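Local structure of SsRai1 (Scheffersomyces stipitis, 5BTO) at residues Leu137-Gln142 with Gln396-Ile401. The protein hydrolyses the NAD cap of a subset of RNAs, removing the whole NAD moiety, and binds and stimulates the exoribonuclease RAT1. Numbering follows the deposited sequence.
Sequences LAYDGQ and QWRESI
Arg-398, on the last turn of helix 392-400, reaches across to the turn between two strands and meets three of its side chains. Just before it, NE1 of Trp-397 hydrogen-bonds OE1 of Glu-98 on helix 87-101, the same oxygen that forms a salt bridge with NE of Arg-398. The arginine is bent at its second torsion (chi2 -65°), which carries the guanidinium to Gln-142. OE1 of Gln-142 sits in the guanidinium plane of Arg-398, 3.0 Å from both NH1 and NH2. The NH2 bond falls on a lone pair in the carbonyl plane, whereas NH1 comes from above that plane, because amide and guanidinium are turned 66° apart; both bonds are bent (143° at the hydrogen). Glutamine suits this place because its amide accepts and donates: OE1 takes the arginine N-H groups while NE2 gives a hydrogen bond to the backbone O of Val-109. NH1 of Arg-398 also forms a salt bridge with OD2 of Asp-140 at 3.0 Å, on its anti side. A water donates to OD2 of Asp-140 and to the backbone O of Arg-398, linking the carboxylate to the helix backbone too. CB of Arg-398 lies 4.0 Å from the OH of Tyr-139. A lysine here, with one nitrogen, would probably leave OE1 of Gln-142 with at most one bond and Asp-140 or Glu-98 without its charged mate. Glu-399 follows on the more exposed side, where a long acid can reach a water that donates to OE2 and hydrogen-bonds the OH of Tyr-139. The partner is a two-residue beta hairpin with a type I' turn, whose central positive-phi positions suit Gly-141 and, better than most residues, Asp-140; the C-terminal helix docks beside it at the ends of two central strands of the large mixed sheet, in the PD-(D/E)XK-type nuclease domain of the RAI1 family.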
loop_
_atom_site.group_PDB
_atom_site.type_symbol
_atom_site.label_atom_id
_atom_site.label_comp_id
_atom_site.label_asym_id
_atom_site.label_seq_id
_atom_site.Cartn_x
_atom_site.Cartn_y
_atom_site.Cartn_z
ATOM N N LEU A 137 -17.459 14.000 0.821
ATOM C CA LEU A 137 -17.473 15.102 1.775
ATOM C C LEU A 137 -18.154 14.725 3.070
ATOM O O LEU A 137 -19.054 13.868 3.099
ATOM C CB LEU A 137 -18.096 16.349 1.165
ATOM C CG LEU A 137 -19.552 16.220 0.758
ATOM C CD1 LEU A 137 -20.441 16.486 1.967
ATOM C CD2 LEU A 137 -19.864 17.178 -0.356
ATOM N N ALA A 138 -17.700 15.365 4.141
ATOM C CA ALA A 138 -18.237 15.127 5.464
ATOM C C ALA A 138 -19.363 16.101 5.739
ATOM O O ALA A 138 -19.235 17.304 5.505
ATOM C CB ALA A 138 -17.137 15.283 6.517
ATOM N N TYR A 139 -20.471 15.574 6.236
ATOM C CA TYR A 139 -21.588 16.401 6.635
ATOM C C TYR A 139 -22.382 15.658 7.701
ATOM O O TYR A 139 -22.624 14.455 7.586
ATOM C CB TYR A 139 -22.463 16.741 5.422
ATOM C CG TYR A 139 -23.681 17.558 5.775
ATOM C CD1 TYR A 139 -23.577 18.926 6.016
ATOM C CD2 TYR A 139 -24.933 16.965 5.865
ATOM C CE1 TYR A 139 -24.698 19.678 6.352
ATOM C CE2 TYR A 139 -26.049 17.701 6.199
ATOM C CZ TYR A 139 -25.930 19.056 6.437
ATOM O OH TYR A 139 -27.051 19.788 6.766
ATOM N N ASP A 140 -22.764 16.371 8.755
ATOM C CA ASP A 140 -23.515 15.771 9.851
ATOM C C ASP A 140 -22.887 14.463 10.335
ATOM O O ASP A 140 -23.590 13.498 10.620
ATOM C CB ASP A 140 -24.968 15.550 9.427
ATOM C CG ASP A 140 -25.938 15.548 10.601
ATOM O OD1 ASP A 140 -25.546 15.906 11.733
ATOM O OD2 ASP A 140 -27.117 15.206 10.379
ATOM N N GLY A 141 -21.562 14.438 10.429
ATOM C CA GLY A 141 -20.860 13.288 10.970
ATOM C C GLY A 141 -20.816 12.079 10.050
ATOM O O GLY A 141 -20.504 10.978 10.494
ATOM N N GLN A 142 -21.112 12.291 8.773
ATOM C CA GLN A 142 -21.198 11.194 7.804
ATOM C C GLN A 142 -20.465 11.553 6.516
ATOM O O GLN A 142 -20.332 12.733 6.182
ATOM C CB GLN A 142 -22.670 10.885 7.497
ATOM C CG GLN A 142 -23.469 10.527 8.726
ATOM C CD GLN A 142 -24.943 10.304 8.440
ATOM O OE1 GLN A 142 -25.562 11.031 7.660
ATOM N NE2 GLN A 142 -25.511 9.285 9.072
ATOM N N GLN A 396 -31.672 21.201 5.245
ATOM C CA GLN A 396 -32.667 21.807 6.125
ATOM C C GLN A 396 -33.243 20.755 7.067
ATOM O O GLN A 396 -33.410 20.996 8.267
ATOM C CB GLN A 396 -33.775 22.477 5.311
ATOM C CG GLN A 396 -34.729 23.315 6.135
ATOM C CD GLN A 396 -35.770 23.994 5.277
ATOM O OE1 GLN A 396 -36.920 23.562 5.220
ATOM N NE2 GLN A 396 -35.371 25.062 4.598
ATOM N N TRP A 397 -33.531 19.576 6.524
ATOM C CA TRP A 397 -34.019 18.483 7.349
ATOM C C TRP A 397 -33.016 18.124 8.438
ATOM O O TRP A 397 -33.364 18.078 9.608
ATOM C CB TRP A 397 -34.369 17.252 6.495
ATOM C CG TRP A 397 -34.411 15.970 7.267
ATOM C CD1 TRP A 397 -33.601 14.876 7.089
ATOM C CD2 TRP A 397 -35.300 15.639 8.340
ATOM N NE1 TRP A 397 -33.930 13.896 7.989
ATOM C CE2 TRP A 397 -34.971 14.336 8.768
ATOM C CE3 TRP A 397 -36.341 16.319 8.983
ATOM C CZ2 TRP A 397 -35.644 13.698 9.803
ATOM C CZ3 TRP A 397 -37.008 15.682 10.014
ATOM C CH2 TRP A 397 -36.662 14.383 10.411
ATOM N N ARG A 398 -31.766 17.852 8.058
ATOM C CA ARG A 398 -30.785 17.429 9.048
ATOM C C ARG A 398 -30.530 18.505 10.109
ATOM O O ARG A 398 -30.326 18.195 11.277
ATOM C CB ARG A 398 -29.481 16.997 8.368
ATOM C CG ARG A 398 -29.620 15.684 7.615
ATOM C CD ARG A 398 -29.897 14.538 8.574
ATOM N NE ARG A 398 -29.703 13.245 7.926
ATOM C CZ ARG A 398 -28.515 12.683 7.718
ATOM N NH1 ARG A 398 -27.405 13.304 8.096
ATOM N NH2 ARG A 398 -28.438 11.500 7.106
ATOM N N GLU A 399 -30.554 19.762 9.691
ATOM C CA GLU A 399 -30.420 20.882 10.628
ATOM C C GLU A 399 -31.534 20.875 11.661
ATOM O O GLU A 399 -31.317 21.193 12.829
ATOM C CB GLU A 399 -30.427 22.208 9.871
ATOM C CG GLU A 399 -29.141 22.513 9.103
ATOM C CD GLU A 399 -29.326 23.646 8.111
ATOM O OE1 GLU A 399 -30.392 24.291 8.140
ATOM O OE2 GLU A 399 -28.411 23.888 7.298
ATOM N N SER A 400 -32.730 20.514 11.224
ATOM C CA SER A 400 -33.912 20.633 12.083
ATOM C C SER A 400 -33.941 19.574 13.181
ATOM O O SER A 400 -34.658 19.708 14.166
ATOM C CB SER A 400 -35.195 20.555 11.250
ATOM O OG SER A 400 -35.493 19.209 10.878
ATOM N N ILE A 401 -33.179 18.504 12.991
ATOM C CA ILE A 401 -33.103 17.431 13.972
ATOM C C ILE A 401 -32.389 17.885 15.240
ATOM O O ILE A 401 -32.670 17.392 16.336
ATOM C CB ILE A 401 -32.354 16.218 13.397
ATOM C CG1 ILE A 401 -33.050 15.718 12.130
ATOM C CG2 ILE A 401 -32.225 15.112 14.449
ATOM C CD1 ILE A 401 -32.378 14.489 11.495
HETATM O O HOH W 1 -26.323 22.432 7.046
HETATM O O HOH W 2 -28.947 15.999 12.129
#